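Local coordinates for hypothetical protein CG14615-PA (Drosophila melanogaster, PDB 1SQH) that is of unknown function but may act as an acyltransferase that transfers acyl groups to glycine, at residues 131-134 with 135-139; 156-159 with 160-163; 187-191 with 192-196. One frame throughout, in Å; residues are numbered along the deposited sequence.

How the interactions relate
The three contacts are local, met in series along the chain. Interaction 1 lies within helix 129-141, and interaction 2 follows where strand 147-157 gives way to helix 159-163. That strand belongs to the same eight-stranded mixed sheet that helix 129-141 packs against through strands 123-128 and 289-299, yet the centres of interactions 1 and 2 are 34 Å apart. Interaction 3, in the turn after helix 184-189, instead touches strands 222-228 and 234-239 of the four-stranded antiparallel sheet. Its centre is 27 Å from that of interaction 1 and 29 Å from that of interaction 2. Interactions 1 and 2 thus belong to the mixed sheet, interaction 3 to the antiparallel one, in an acetyltransferase-related chain.

Interaction 1 (131-134 with 135-139)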
loop_
_atom_site.group_PDB
_atom_site.type_symbol
_atom_site.label_atom_id
_atom_site.label_comp_id
_atom_site.label_asym_id
_atom_site.label_seq_id
_atom_site.Cartn_x
_atom_site.Cartn_y
_atom_site.Cartn_z
ATOM N N PHE A 131 -11.977 -9.762 10.082
ATOM C CA PHE A 131 -10.843 -10.530 10.584
ATOM C C PHE A 131 -10.165 -9.805 11.736
ATOM O O PHE A 131 -9.373 -10.399 12.467
ATOM C CB PHE A 131 -9.779 -10.753 9.494
ATOM C CG PHE A 131 -10.266 -11.500 8.282
ATOM C CD1 PHE A 131 -11.112 -12.599 8.403
ATOM C CD2 PHE A 131 -9.829 -11.128 7.011
ATOM C CE1 PHE A 131 -11.523 -13.329 7.264
ATOM C CE2 PHE A 131 -10.225 -11.843 5.868
ATOM C CZ PHE A 131 -11.074 -12.946 5.996
ATOM N N CYS A 132 -10.473 -8.523 11.900
ATOM C CA CYS A 132 -9.841 -7.725 12.941
ATOM C C CYS A 132 -9.889 -8.245 14.380
ATOM O O CYS A 132 -8.843 -8.411 15.009
ATOM C CB CYS A 132 -10.382 -6.292 12.896
ATOM S SG CYS A 132 -9.828 -5.337 11.446
ATOM N N ASN A 133 -11.084 -8.503 14.903
ATOM C CA ASN A 133 -11.207 -8.966 16.287
ATOM C C ASN A 133 -10.473 -10.283 16.522
ATOM O O ASN A 133 -9.643 -10.392 17.429
ATOM C CB ASN A 133 -12.685 -9.126 16.673
ATOM C CG ASN A 133 -12.896 -9.197 18.188
ATOM O OD1 ASN A 133 -12.656 -8.221 18.907
ATOM N ND2 ASN A 133 -13.345 -10.356 18.675
ATOM N N ARG A 134 -10.770 -11.279 15.698
ATOM C CA ARG A 134 -10.131 -12.568 15.862
ATOM C C ARG A 134 -8.614 -12.494 15.740
ATOM O O ARG A 134 -7.904 -13.111 16.527
ATOM C CB ARG A 134 -10.688 -13.570 14.854
ATOM C CG ARG A 134 -10.171 -14.977 15.060
ATOM C CD ARG A 134 -10.944 -16.004 14.249
ATOM N NE ARG A 134 -10.423 -17.345 14.493
ATOM C CZ ARG A 134 -10.918 -18.457 13.960
ATOM N NH1 ARG A 134 -11.963 -18.403 13.141
ATOM N NH2 ARG A 134 -10.363 -19.627 14.245
ATOM N N VAL A 135 -8.103 -11.728 14.781
ATOM C CA VAL A 135 -6.655 -11.650 14.628
ATOM C C VAL A 135 -5.993 -10.973 15.828
ATOM O O VAL A 135 -4.841 -11.263 16.156
ATOM C CB VAL A 135 -6.247 -10.888 13.356
ATOM C CG1 VAL A 135 -6.373 -9.386 13.578
ATOM C CG2 VAL A 135 -4.828 -11.260 12.971
ATOM N N LYS A 136 -6.713 -10.070 16.486
ATOM C CA LYS A 136 -6.142 -9.397 17.643
ATOM C C LYS A 136 -6.081 -10.370 18.821
ATOM O O LYS A 136 -5.136 -10.333 19.615
ATOM C CB LYS A 136 -6.960 -8.154 18.005
ATOM C CG LYS A 136 -6.935 -7.063 16.923
ATOM C CD LYS A 136 -7.904 -5.926 17.233
ATOM C CE LYS A 136 -8.039 -4.957 16.051
ATOM N NZ LYS A 136 -8.984 -3.832 16.334
ATOM N N GLU A 137 -7.082 -11.243 18.919
ATOM C CA GLU A 137 -7.133 -12.247 19.985
ATOM C C GLU A 137 -5.941 -13.183 19.805
ATOM O O GLU A 137 -5.236 -13.521 20.761
ATOM C CB GLU A 137 -8.436 -13.043 19.897
ATOM C CG GLU A 137 -9.701 -12.221 20.135
ATOM C CD GLU A 137 -10.974 -13.010 19.836
ATOM O OE1 GLU A 137 -11.152 -14.103 20.426
ATOM O OE2 GLU A 137 -11.793 -12.541 19.007
ATOM N N LEU A 138 -5.712 -13.582 18.561
ATOM C CA LEU A 138 -4.599 -14.451 18.219
ATOM C C LEU A 138 -3.288 -13.790 18.632
ATOM O O LEU A 138 -2.446 -14.413 19.272
ATOM C CB LEU A 138 -4.601 -14.724 16.711
ATOM C CG LEU A 138 -3.452 -15.533 16.111
ATOM C CD1 LEU A 138 -3.230 -16.812 16.919
ATOM C CD2 LEU A 138 -3.784 -15.861 14.665
ATOM N N ALA A 139 -3.119 -12.523 18.266
ATOM C CA ALA A 139 -1.901 -11.792 18.612
ATOM C C ALA A 139 -1.627 -11.889 20.106
ATOM O O ALA A 139 -0.486 -12.088 20.530
ATOM C CB ALA A 139 -2.031 -10.331 18.209
#
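C132 and V135 touch on the side of the helix facing the sheet, C132 O lying 3.0 Å from V135 CG1. V135 sets CG1 between its own backbone N and carbonyl carbon (chi1 78°), which turns that methyl back over the preceding turn and accounts for the close approach. K136 crowds the same oxygen, its CG also lying 3.0 Å from C132 O. Its chain then runs on extended, CE passing 4.2 Å from C132 CB. Successive i to i+4 bonds establish the alpha-helical geometry: V135 N donates to F131 O, K136 N to C132 O, E137 N to N133 O, and L138 N to R134 O at 3.0 Å. The last of these has an N-H...O angle of 163°, whereas K136 N makes an additional, weak bond to N133 O.

The outer face is looser and polar. N133 ND2 comes within 2.7 Å of E137 OE2, but the angle is too poor for a hydrogen bond, and the amide and carboxylate planes stand 59° apart. The pair is therefore an oblique approach of two exposed side chains one turn apart. R134 stays extended; its NE is 6.7 Å from E137 OE2, so these opposite charges are not in contact, and its guanidinium serves another helix.

R134 forms a salt bridge through NH2 with E111 and a cation-pi contact with W107, both on helix 104-112, while F131, V135 and L138 also touch that helix. K136 NZ pairs with E295, and C132, V135, K136 and A139 pack on strand 289-299. With C132 also on V127 and V135 on L124 of strand 123-128, helix 129-141 covers neighbouring strands of the mixed sheet while keeping its contacts with helix 104-112.

Interaction 2 (156-159 with 160-163)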
loop_
_atom_site.group_PDB
_atom_site.type_symbol
_atom_site.label_atom_id
_atom_site.label_comp_id
_atom_site.label_asym_id
_atom_site.label_seq_id
_atom_site.Cartn_x
_atom_site.Cartn_y
_atom_site.Cartn_z
ATOM N N VAL A 156 -11.755 5.067 -3.813
ATOM C CA VAL A 156 -11.660 4.563 -5.190
ATOM C C VAL A 156 -12.147 5.510 -6.288
ATOM O O VAL A 156 -13.184 6.172 -6.155
ATOM C CB VAL A 156 -12.436 3.220 -5.332
ATOM C CG1 VAL A 156 -12.327 2.681 -6.754
ATOM C CG2 VAL A 156 -11.895 2.199 -4.346
ATOM N N LEU A 157 -11.388 5.552 -7.378
ATOM C CA LEU A 157 -11.720 6.383 -8.533
ATOM C C LEU A 157 -11.491 5.524 -9.770
ATOM O O LEU A 157 -10.399 4.969 -9.950
ATOM C CB LEU A 157 -10.822 7.618 -8.580
ATOM C CG LEU A 157 -11.045 8.586 -9.749
ATOM C CD1 LEU A 157 -12.340 9.381 -9.564
ATOM C CD2 LEU A 157 -9.844 9.530 -9.809
ATOM N N SER A 158 -12.516 5.403 -10.614
ATOM C CA SER A 158 -12.399 4.580 -11.812
ATOM C C SER A 158 -11.260 5.049 -12.712
ATOM O O SER A 158 -10.817 6.196 -12.644
ATOM C CB SER A 158 -13.716 4.572 -12.595
ATOM O OG SER A 158 -13.952 5.823 -13.225
ATOM N N HIS A 159 -10.772 4.148 -13.545
ATOM C CA HIS A 159 -9.694 4.495 -14.444
ATOM C C HIS A 159 -10.191 5.555 -15.432
ATOM O O HIS A 159 -9.521 6.571 -15.644
ATOM C CB HIS A 159 -9.189 3.244 -15.175
ATOM C CG HIS A 159 -8.080 3.524 -16.133
ATOM N ND1 HIS A 159 -8.290 3.691 -17.485
ATOM C CD2 HIS A 159 -6.756 3.712 -15.931
ATOM C CE1 HIS A 159 -7.142 3.968 -18.074
ATOM N NE2 HIS A 159 -6.195 3.987 -17.151
ATOM N N GLU A 160 -11.370 5.326 -16.016
ATOM C CA GLU A 160 -11.951 6.274 -16.965
ATOM C C GLU A 160 -11.996 7.673 -16.350
ATOM O O GLU A 160 -11.598 8.658 -16.977
ATOM C CB GLU A 160 -13.381 5.876 -17.353
ATOM C CG GLU A 160 -13.568 4.446 -17.803
ATOM C CD GLU A 160 -13.935 3.519 -16.648
ATOM O OE1 GLU A 160 -13.114 3.388 -15.716
ATOM O OE2 GLU A 160 -15.048 2.937 -16.675
ATOM N N ASP A 161 -12.487 7.766 -15.117
ATOM C CA ASP A 161 -12.556 9.066 -14.471
ATOM C C ASP A 161 -11.173 9.649 -14.273
ATOM O O ASP A 161 -10.954 10.826 -14.552
ATOM C CB ASP A 161 -13.285 8.979 -13.131
ATOM C CG ASP A 161 -14.787 8.874 -13.303
ATOM O OD1 ASP A 161 -15.292 9.317 -14.368
ATOM O OD2 ASP A 161 -15.461 8.368 -12.376
ATOM N N ALA A 162 -10.241 8.829 -13.796
ATOM C CA ALA A 162 -8.878 9.287 -13.581
ATOM C C ALA A 162 -8.243 9.703 -14.910
ATOM O O ALA A 162 -7.558 10.723 -14.993
ATOM C CB ALA A 162 -8.048 8.183 -12.925
ATOM N N PHE A 163 -8.495 8.916 -15.950
ATOM C CA PHE A 163 -7.940 9.184 -17.280
ATOM C C PHE A 163 -8.366 10.534 -17.846
ATOM O O PHE A 163 -7.551 11.252 -18.428
ATOM C CB PHE A 163 -8.357 8.074 -18.252
ATOM C CG PHE A 163 -7.700 8.167 -19.608
ATOM C CD1 PHE A 163 -8.155 9.070 -20.564
ATOM C CD2 PHE A 163 -6.615 7.349 -19.924
ATOM C CE1 PHE A 163 -7.538 9.155 -21.816
ATOM C CE2 PHE A 163 -5.994 7.428 -21.171
ATOM C CZ PHE A 163 -6.455 8.331 -22.119
HETATM O O HOH W 1 -15.035 6.577 -10.397
#
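The imidazole of H159 has F163 CB over one face, while the two rings meet obliquely, with centroids 6.0 Å apart and planes at 51°. They flank a helix N-cap: S158, between strand 147-157 and helix 159-163, accepts from D161 N through OG at 3.1 Å, with an N-H...O angle of 156°. The nearest ring atoms are H159 CE1 and F163 CD2, at 3.9 Å. Both side chains carry CG anti to the backbone N (chi1 180° in H159), which makes them leave successive turns pointing the same way. H159 NE2 donates to A261 O, and the F163 ring makes a cation-pi contact with R262, tying the aromatic pair to helix 248-263, where A261 and R262 lie.

The first turn is closed by A162 N to S158 O and F163 N to H159 O. E160, bent at its second torsion, curls back to put OE1 3.4 Å from S158 CB.

On the buried side, L157 straddles the turn, CD1 reaching D161 CB at 3.7 Å and CD2 reaching A162 CB at 3.8 Å. Shortening L157 to an alanine would probably open a gap beneath A162 and D161 CB, since both branches that bridge strand to helix would be gone. A water links S158 N to D161 OD2: it accepts from the backbone N-H and donates to the carboxylate oxygen OD2 of D161, 2.7 Å away.

Interaction 3 (187-191 with 192-196); sequences VHDSW and PNKGE
K194 folds back on W191, its CB lying 3.6 Å from W191 CB. The same K194 CB sits at the indole edge, near the ring plane, 3.8 Å from W191 CE3. H188 adds a second aromatic neighbour: its CE1 meets K194 CB obliquely, also at 3.8 Å. Beyond CB, K194 turns CG between its backbone N and carbonyl carbon (chi1 46°) and then runs extended across the W191 carbonyl, CD coming to 2.9 Å from W191 O. The extended chain carries the ammonium to the C-terminal end of helix 184-189. There K194 NZ makes a weak hydrogen bond to D189 O at 3.4 Å. D189 OD1, 4.1 Å from K194 NZ, is beyond a salt bridge, though the opposite charges are likely to attract weakly. The aliphatic part of the lysine thus makes the close contacts, while its ammonium has a weak bond.

The next shell fixes the residues that receive it. W191 N donates to H188 O, which keeps the chain turning past the helix, and S190 OG donates to V187 O at 2.9 Å, from above the carbonyl plane rather than on a lone pair. H188 NE2 is hydrogen-bonded to G197 O, which ties the ring to the far part of the loop.

Further out, V187, H188 and W191 all pack on L202 of helix 199-208. V187 and S190 touch W225 of strand 222-228, and W191 rests on M236 of strand 234-239, seating the turn between that helix and the antiparallel sheet.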
loop_
_atom_site.group_PDB
_atom_site.type_symbol
_atom_site.label_atom_id
_atom_site.label_comp_id
_atom_site.label_asym_id
_atom_site.label_seq_id
_atom_site.Cartn_x
_atom_site.Cartn_y
_atom_site.Cartn_z
ATOM N N VAL A 187 11.091 14.147 2.429
ATOM C CA VAL A 187 9.744 13.610 2.583
ATOM C C VAL A 187 9.670 12.701 3.815
ATOM O O VAL A 187 8.660 12.679 4.522
ATOM C CB VAL A 187 9.283 12.823 1.302
ATOM C CG1 VAL A 187 10.397 11.992 0.770
ATOM C CG2 VAL A 187 8.095 11.920 1.624
ATOM N N HIS A 188 10.749 11.975 4.081
ATOM C CA HIS A 188 10.788 11.071 5.222
ATOM C C HIS A 188 10.893 11.830 6.550
ATOM O O HIS A 188 10.384 11.373 7.578
ATOM C CB HIS A 188 11.963 10.095 5.078
ATOM C CG HIS A 188 11.922 8.956 6.049
ATOM N ND1 HIS A 188 12.270 9.091 7.377
ATOM C CD2 HIS A 188 11.541 7.665 5.892
ATOM C CE1 HIS A 188 12.107 7.934 7.994
ATOM N NE2 HIS A 188 11.666 7.051 7.115
ATOM N N ASP A 189 11.541 12.992 6.522
ATOM C CA ASP A 189 11.704 13.796 7.732
ATOM C C ASP A 189 10.405 14.406 8.237
ATOM O O ASP A 189 10.294 14.735 9.418
ATOM C CB ASP A 189 12.703 14.933 7.511
ATOM C CG ASP A 189 12.870 15.803 8.750
ATOM O OD1 ASP A 189 13.275 15.261 9.805
ATOM O OD2 ASP A 189 12.595 17.022 8.679
ATOM N N SER A 190 9.430 14.568 7.351
ATOM C CA SER A 190 8.162 15.163 7.752
ATOM C C SER A 190 7.159 14.134 8.267
ATOM O O SER A 190 5.993 14.454 8.500
ATOM C CB SER A 190 7.565 15.964 6.592
ATOM O OG SER A 190 7.384 15.155 5.447
ATOM N N TRP A 191 7.622 12.901 8.439
ATOM C CA TRP A 191 6.783 11.824 8.958
ATOM C C TRP A 191 6.822 11.856 10.487
ATOM O O TRP A 191 7.895 11.775 11.085
ATOM C CB TRP A 191 7.300 10.475 8.468
ATOM C CG TRP A 191 6.905 10.131 7.065
ATOM C CD1 TRP A 191 6.365 10.965 6.134
ATOM C CD2 TRP A 191 7.026 8.847 6.434
ATOM N NE1 TRP A 191 6.140 10.281 4.962
ATOM C CE2 TRP A 191 6.537 8.980 5.120
ATOM C CE3 TRP A 191 7.503 7.598 6.857
ATOM C CZ2 TRP A 191 6.507 7.907 4.220
ATOM C CZ3 TRP A 191 7.477 6.529 5.961
ATOM C CH2 TRP A 191 6.980 6.692 4.657
ATOM N N PRO A 192 5.654 11.969 11.138
ATOM C CA PRO A 192 5.615 12.009 12.602
ATOM C C PRO A 192 5.839 10.664 13.283
ATOM O O PRO A 192 6.536 10.582 14.293
ATOM C CB PRO A 192 4.230 12.580 12.890
ATOM C CG PRO A 192 3.410 12.001 11.791
ATOM C CD PRO A 192 4.309 12.188 10.574
ATOM N N ASN A 193 5.246 9.613 12.732
ATOM C CA ASN A 193 5.387 8.282 13.315
ATOM C C ASN A 193 6.049 7.339 12.318
ATOM O O ASN A 193 5.547 6.250 12.032
ATOM C CB ASN A 193 4.014 7.743 13.731
ATOM C CG ASN A 193 3.285 8.675 14.695
ATOM O OD1 ASN A 193 3.704 8.863 15.840
ATOM N ND2 ASN A 193 2.190 9.268 14.226
ATOM N N LYS A 194 7.187 7.788 11.799
ATOM C CA LYS A 194 7.988 7.054 10.827
ATOM C C LYS A 194 8.628 5.802 11.428
ATOM O O LYS A 194 9.717 5.865 11.993
ATOM C CB LYS A 194 9.073 7.988 10.293
ATOM C CG LYS A 194 9.773 8.756 11.407
ATOM C CD LYS A 194 10.301 10.101 10.939
ATOM C CE LYS A 194 10.639 10.999 12.132
ATOM N NZ LYS A 194 11.012 12.382 11.716
ATOM N N GLY A 195 7.941 4.670 11.299
ATOM C CA GLY A 195 8.454 3.418 11.824
ATOM C C GLY A 195 7.947 2.250 10.996
ATOM O O GLY A 195 8.257 1.095 11.278
ATOM N N GLU A 196 7.166 2.560 9.966
ATOM C CA GLU A 196 6.595 1.545 9.086
ATOM C C GLU A 196 7.256 1.592 7.717
ATOM O O GLU A 196 7.307 0.591 7.008
ATOM C CB GLU A 196 5.084 1.762 8.938
ATOM C CG GLU A 196 4.271 1.477 10.198
ATOM C CD GLU A 196 2.802 1.839 10.034
ATOM O OE1 GLU A 196 2.350 1.973 8.878
ATOM O OE2 GLU A 196 2.094 1.983 11.055
#